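Local coordinates for protein alcohol dehydrogenase, zinc-containing (Streptococcus pneumoniae serotype 2, PDB 5YLN) that probably oxidises alcohols with NAD+ as a zinc-dependent dehydrogenase and carries bound zinc ions, at residues Val169-Gly181 with Tyr194-Arg208. Numbering follows the deposited sequence.
Sequences VEPGCSVAIIGSG and YSPAKLIMVDLDDNR
Tyr194 lays one face of its ring over Val169 O, while its CB meets Val169 CG1 at 3.7 Å. Ser195 O accepts from Gly172 N, the third residue of the type II turn Glu170-Cys173, and Pro196 CB fits against Cys173 SG and Val175 CG2. From Lys198 to Val202 the chain runs parallel to strand 174-178, with alternating backbone bonds such as Val175 N to Lys198 O (2.7 Å). Leu199 CD2 packs alongside Val175 CB on the face shared with Ile177 and Met201. Bends at chi2 (77°) and chi3 carry Met201 CE back to 3.9 Å from Ile177 CB, and Met201 CG lies against Ser180 OG. On the other face, Val202 CB sits beside Ile178 CD1 (3.6 Å); Val202 O accepts from Gly179 N (2.9 Å). Asp203, its CG anti to the backbone N, offers the anti lone pair of OD2 to Ser180 N (2.8 Å); Arg208 NE reaches the same oxygen from above the carboxylate plane, and Arg208 NH2 salt-bridges OD1. Asp205, at the N-cap of helix 206-214, accepts weakly from Asn207 N and Arg208 N through OD1. This is the first beta-alpha-beta unit of a Rossmann fold, whose Gly179 and Gly181 fit the GxGxxG dinucleotide-binding pattern. Held by Ser180 and Arg208, the Asp203 carboxylate probably stays ionised and ties the glycine-rich turn to the end of strand 198-203, consistent with meeting the NAD adenosine ribose, as in relatives.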
loop_
_atom_site.group_PDB
_atom_site.type_symbol
_atom_site.label_atom_id
_atom_site.label_comp_id
_atom_site.label_asym_id
_atom_site.label_seq_id
_atom_site.Cartn_x
_atom_site.Cartn_y
_atom_site.Cartn_z
ATOM N N VAL A 169 7.263 -10.409 1.629
ATOM C CA VAL A 169 7.602 -11.672 2.284
ATOM C C VAL A 169 9.080 -11.696 2.669
ATOM O O VAL A 169 9.953 -11.383 1.854
ATOM C CB VAL A 169 7.321 -12.874 1.367
ATOM C CG1 VAL A 169 7.680 -14.176 2.102
ATOM C CG2 VAL A 169 5.896 -12.887 0.873
ATOM N N GLU A 170 9.362 -12.156 3.887
ATOM C CA GLU A 170 10.695 -12.183 4.472
ATOM C C GLU A 170 10.816 -13.416 5.355
ATOM O O GLU A 170 9.805 -13.949 5.823
ATOM C CB GLU A 170 10.953 -10.919 5.308
ATOM C CG GLU A 170 10.057 -10.875 6.531
ATOM C CD GLU A 170 10.330 -9.689 7.439
ATOM O OE1 GLU A 170 11.251 -8.899 7.131
ATOM O OE2 GLU A 170 9.617 -9.549 8.462
ATOM N N PRO A 171 12.040 -13.876 5.635
ATOM C CA PRO A 171 12.193 -15.093 6.440
ATOM C C PRO A 171 11.537 -14.959 7.800
ATOM O O PRO A 171 11.611 -13.921 8.462
ATOM C CB PRO A 171 13.713 -15.262 6.556
ATOM C CG PRO A 171 14.246 -14.550 5.370
ATOM C CD PRO A 171 13.343 -13.360 5.178
ATOM N N GLY A 172 10.872 -16.027 8.206
ATOM C CA GLY A 172 10.206 -16.053 9.487
ATOM C C GLY A 172 8.890 -15.308 9.575
ATOM O O GLY A 172 8.281 -15.312 10.650
ATOM N N CYS A 173 8.412 -14.670 8.500
ATOM C CA CYS A 173 7.100 -14.029 8.598
ATOM C C CYS A 173 5.964 -15.039 8.395
ATOM O O CYS A 173 6.172 -16.235 8.168
ATOM C CB CYS A 173 6.968 -12.896 7.585
ATOM S SG CYS A 173 6.573 -13.475 5.921
ATOM N N SER A 174 4.733 -14.534 8.476
ATOM C CA SER A 174 3.526 -15.332 8.354
ATOM C C SER A 174 2.774 -14.869 7.114
ATOM O O SER A 174 2.408 -13.691 6.999
ATOM C CB SER A 174 2.666 -15.202 9.616
ATOM O OG SER A 174 2.298 -13.844 9.817
ATOM N N VAL A 175 2.563 -15.786 6.188
ATOM C CA VAL A 175 1.875 -15.500 4.939
ATOM C C VAL A 175 0.600 -16.321 4.900
ATOM O O VAL A 175 0.590 -17.492 5.296
ATOM C CB VAL A 175 2.755 -15.820 3.717
ATOM C CG1 VAL A 175 2.029 -15.421 2.413
ATOM C CG2 VAL A 175 4.136 -15.157 3.858
ATOM N N ALA A 176 -0.472 -15.698 4.438
ATOM C CA ALA A 176 -1.661 -16.418 4.016
ATOM C C ALA A 176 -1.897 -16.127 2.544
ATOM O O ALA A 176 -1.730 -14.991 2.091
ATOM C CB ALA A 176 -2.893 -16.020 4.836
ATOM N N ILE A 177 -2.269 -17.158 1.795
ATOM C CA ILE A 177 -2.627 -17.012 0.392
ATOM C C ILE A 177 -4.106 -17.359 0.254
ATOM O O ILE A 177 -4.547 -18.425 0.709
ATOM C CB ILE A 177 -1.727 -17.879 -0.504
ATOM C CG1 ILE A 177 -0.281 -17.414 -0.318
ATOM C CG2 ILE A 177 -2.111 -17.734 -1.972
ATOM C CD1 ILE A 177 0.758 -18.351 -0.919
ATOM N N ILE A 178 -4.877 -16.426 -0.297
ATOM C CA ILE A 178 -6.318 -16.574 -0.432
ATOM C C ILE A 178 -6.595 -16.953 -1.877
ATOM O O ILE A 178 -6.553 -16.106 -2.780
ATOM C CB ILE A 178 -7.073 -15.299 -0.039
ATOM C CG1 ILE A 178 -6.496 -14.744 1.263
ATOM C CG2 ILE A 178 -8.559 -15.610 0.126
ATOM C CD1 ILE A 178 -6.566 -15.707 2.410
ATOM N N GLY A 179 -6.891 -18.219 -2.091
ATOM C CA GLY A 179 -7.212 -18.683 -3.417
ATOM C C GLY A 179 -6.141 -19.638 -3.864
ATOM O O GLY A 179 -4.995 -19.238 -4.082
ATOM N N SER A 180 -6.507 -20.909 -3.979
ATOM C CA SER A 180 -5.569 -21.981 -4.265
ATOM C C SER A 180 -5.642 -22.433 -5.721
ATOM O O SER A 180 -5.249 -23.558 -6.022
ATOM C CB SER A 180 -5.837 -23.155 -3.320
ATOM O OG SER A 180 -4.700 -23.986 -3.190
ATOM N N GLY A 181 -6.147 -21.582 -6.624
ATOM C CA GLY A 181 -6.071 -21.837 -8.046
ATOM C C GLY A 181 -4.658 -21.619 -8.557
ATOM O O GLY A 181 -3.709 -21.522 -7.775
ATOM N N TYR A 194 11.739 -17.054 0.116
ATOM C CA TYR A 194 12.024 -16.218 1.277
ATOM C C TYR A 194 11.769 -16.908 2.612
ATOM O O TYR A 194 11.744 -16.231 3.640
ATOM C CB TYR A 194 11.217 -14.917 1.199
ATOM C CG TYR A 194 11.718 -14.011 0.106
ATOM C CD1 TYR A 194 12.846 -13.241 0.298
ATOM C CD2 TYR A 194 11.095 -13.957 -1.131
ATOM C CE1 TYR A 194 13.322 -12.427 -0.689
ATOM C CE2 TYR A 194 11.576 -13.144 -2.132
ATOM C CZ TYR A 194 12.687 -12.377 -1.903
ATOM O OH TYR A 194 13.175 -11.551 -2.889
ATOM N N SER A 195 11.570 -18.219 2.621
ATOM C CA SER A 195 11.453 -19.001 3.849
ATOM C C SER A 195 10.547 -18.384 4.922
ATOM O O SER A 195 10.963 -18.244 6.077
ATOM C CB SER A 195 12.834 -19.279 4.423
ATOM O OG SER A 195 13.656 -19.892 3.432
ATOM N N PRO A 196 9.305 -18.033 4.597
ATOM C CA PRO A 196 8.393 -17.590 5.649
ATOM C C PRO A 196 8.159 -18.714 6.650
ATOM O O PRO A 196 8.203 -19.899 6.307
ATOM C CB PRO A 196 7.104 -17.246 4.879
ATOM C CG PRO A 196 7.140 -18.131 3.694
ATOM C CD PRO A 196 8.606 -18.229 3.314
ATOM N N ALA A 197 7.914 -18.331 7.912
ATOM C CA ALA A 197 7.621 -19.331 8.948
ATOM C C ALA A 197 6.327 -20.087 8.656
ATOM O O ALA A 197 6.241 -21.300 8.870
ATOM C CB ALA A 197 7.539 -18.653 10.310
ATOM N N LYS A 198 5.308 -19.381 8.172
ATOM C CA LYS A 198 3.981 -19.939 7.951
ATOM C C LYS A 198 3.490 -19.538 6.572
ATOM O O LYS A 198 3.533 -18.359 6.197
ATOM C CB LYS A 198 2.988 -19.470 9.019
ATOM C CG LYS A 198 3.225 -20.097 10.374
ATOM C CD LYS A 198 2.105 -19.796 11.342
ATOM C CE LYS A 198 2.245 -20.660 12.582
ATOM N NZ LYS A 198 3.491 -20.375 13.338
ATOM N N LEU A 199 3.046 -20.532 5.824
ATOM C CA LEU A 199 2.433 -20.373 4.515
ATOM C C LEU A 199 1.075 -21.041 4.622
ATOM O O LEU A 199 0.964 -22.266 4.496
ATOM C CB LEU A 199 3.269 -21.009 3.419
ATOM C CG LEU A 199 4.302 -20.137 2.740
ATOM C CD1 LEU A 199 5.194 -21.015 1.872
ATOM C CD2 LEU A 199 3.600 -19.110 1.913
ATOM N N ILE A 200 0.056 -20.232 4.862
ATOM C CA ILE A 200 -1.286 -20.712 5.138
ATOM C C ILE A 200 -2.103 -20.585 3.853
ATOM O O ILE A 200 -2.342 -19.475 3.365
ATOM C CB ILE A 200 -1.906 -19.922 6.294
ATOM C CG1 ILE A 200 -0.930 -19.919 7.479
ATOM C CG2 ILE A 200 -3.273 -20.496 6.652
ATOM C CD1 ILE A 200 -1.172 -18.827 8.514
ATOM N N MET A 201 -2.504 -21.711 3.268
ATOM C CA MET A 201 -3.375 -21.662 2.101
ATOM C C MET A 201 -4.821 -21.664 2.568
ATOM O O MET A 201 -5.210 -22.495 3.394
ATOM C CB MET A 201 -3.125 -22.833 1.147
ATOM C CG MET A 201 -3.819 -22.673 -0.227
ATOM S SD MET A 201 -2.983 -21.516 -1.361
ATOM C CE MET A 201 -1.341 -21.756 -0.797
ATOM N N VAL A 202 -5.604 -20.724 2.044
ATOM C CA VAL A 202 -7.023 -20.583 2.364
ATOM C C VAL A 202 -7.814 -20.756 1.078
ATOM O O VAL A 202 -7.505 -20.107 0.069
ATOM C CB VAL A 202 -7.319 -19.219 3.019
ATOM C CG1 VAL A 202 -8.811 -19.100 3.402
ATOM C CG2 VAL A 202 -6.445 -19.042 4.232
ATOM N N ASP A 203 -8.815 -21.642 1.113
ATOM C CA ASP A 203 -9.672 -21.935 -0.033
ATOM C C ASP A 203 -10.912 -22.687 0.465
ATOM O O ASP A 203 -10.978 -23.126 1.616
ATOM C CB ASP A 203 -8.892 -22.726 -1.095
ATOM C CG ASP A 203 -9.534 -22.666 -2.471
ATOM O OD1 ASP A 203 -10.684 -23.129 -2.607
ATOM O OD2 ASP A 203 -8.895 -22.157 -3.415
ATOM N N LEU A 204 -11.908 -22.815 -0.417
ATOM C CA LEU A 204 -13.109 -23.609 -0.143
ATOM C C LEU A 204 -12.926 -25.079 -0.502
ATOM O O LEU A 204 -13.429 -25.956 0.204
ATOM C CB LEU A 204 -14.309 -23.051 -0.916
ATOM C CG LEU A 204 -14.547 -21.536 -0.868
ATOM C CD1 LEU A 204 -15.461 -21.087 -2.006
ATOM C CD2 LEU A 204 -15.125 -21.105 0.477
ATOM N N ASP A 205 -12.189 -25.350 -1.577
ATOM C CA ASP A 205 -12.010 -26.688 -2.138
ATOM C C ASP A 205 -10.887 -27.429 -1.414
ATOM O O ASP A 205 -9.727 -26.989 -1.435
ATOM C CB ASP A 205 -11.700 -26.548 -3.627
ATOM C CG ASP A 205 -11.447 -27.871 -4.325
ATOM O OD1 ASP A 205 -11.139 -28.882 -3.665
ATOM O OD2 ASP A 205 -11.543 -27.883 -5.571
ATOM N N ASP A 206 -11.217 -28.581 -0.823
ATOM C CA ASP A 206 -10.199 -29.341 -0.107
ATOM C C ASP A 206 -9.189 -29.992 -1.050
ATOM O O ASP A 206 -8.035 -30.211 -0.655
ATOM C CB ASP A 206 -10.838 -30.403 0.778
ATOM C CG ASP A 206 -9.813 -31.125 1.624
ATOM O OD1 ASP A 206 -9.195 -30.461 2.489
ATOM O OD2 ASP A 206 -9.612 -32.342 1.410
ATOM N N ASN A 207 -9.592 -30.307 -2.285
ATOM C CA ASN A 207 -8.644 -30.864 -3.249
ATOM C C ASN A 207 -7.535 -29.869 -3.552
ATOM O O ASN A 207 -6.350 -30.224 -3.584
ATOM C CB ASN A 207 -9.367 -31.272 -4.533
ATOM C CG ASN A 207 -10.238 -32.517 -4.352
ATOM O OD1 ASN A 207 -10.098 -33.240 -3.365
ATOM N ND2 ASN A 207 -11.126 -32.779 -5.316
ATOM N N ARG A 208 -7.904 -28.610 -3.778
ATOM C CA ARG A 208 -6.897 -27.587 -4.038
ATOM C C ARG A 208 -6.022 -27.334 -2.806
ATOM O O ARG A 208 -4.800 -27.146 -2.933
ATOM C CB ARG A 208 -7.583 -26.305 -4.522
ATOM C CG ARG A 208 -8.347 -26.480 -5.864
ATOM C CD ARG A 208 -8.566 -25.144 -6.582
ATOM N NE ARG A 208 -9.487 -24.285 -5.833
ATOM C CZ ARG A 208 -10.820 -24.333 -5.942
ATOM N NH1 ARG A 208 -11.396 -25.199 -6.778
ATOM N NH2 ARG A 208 -11.586 -23.515 -5.212
#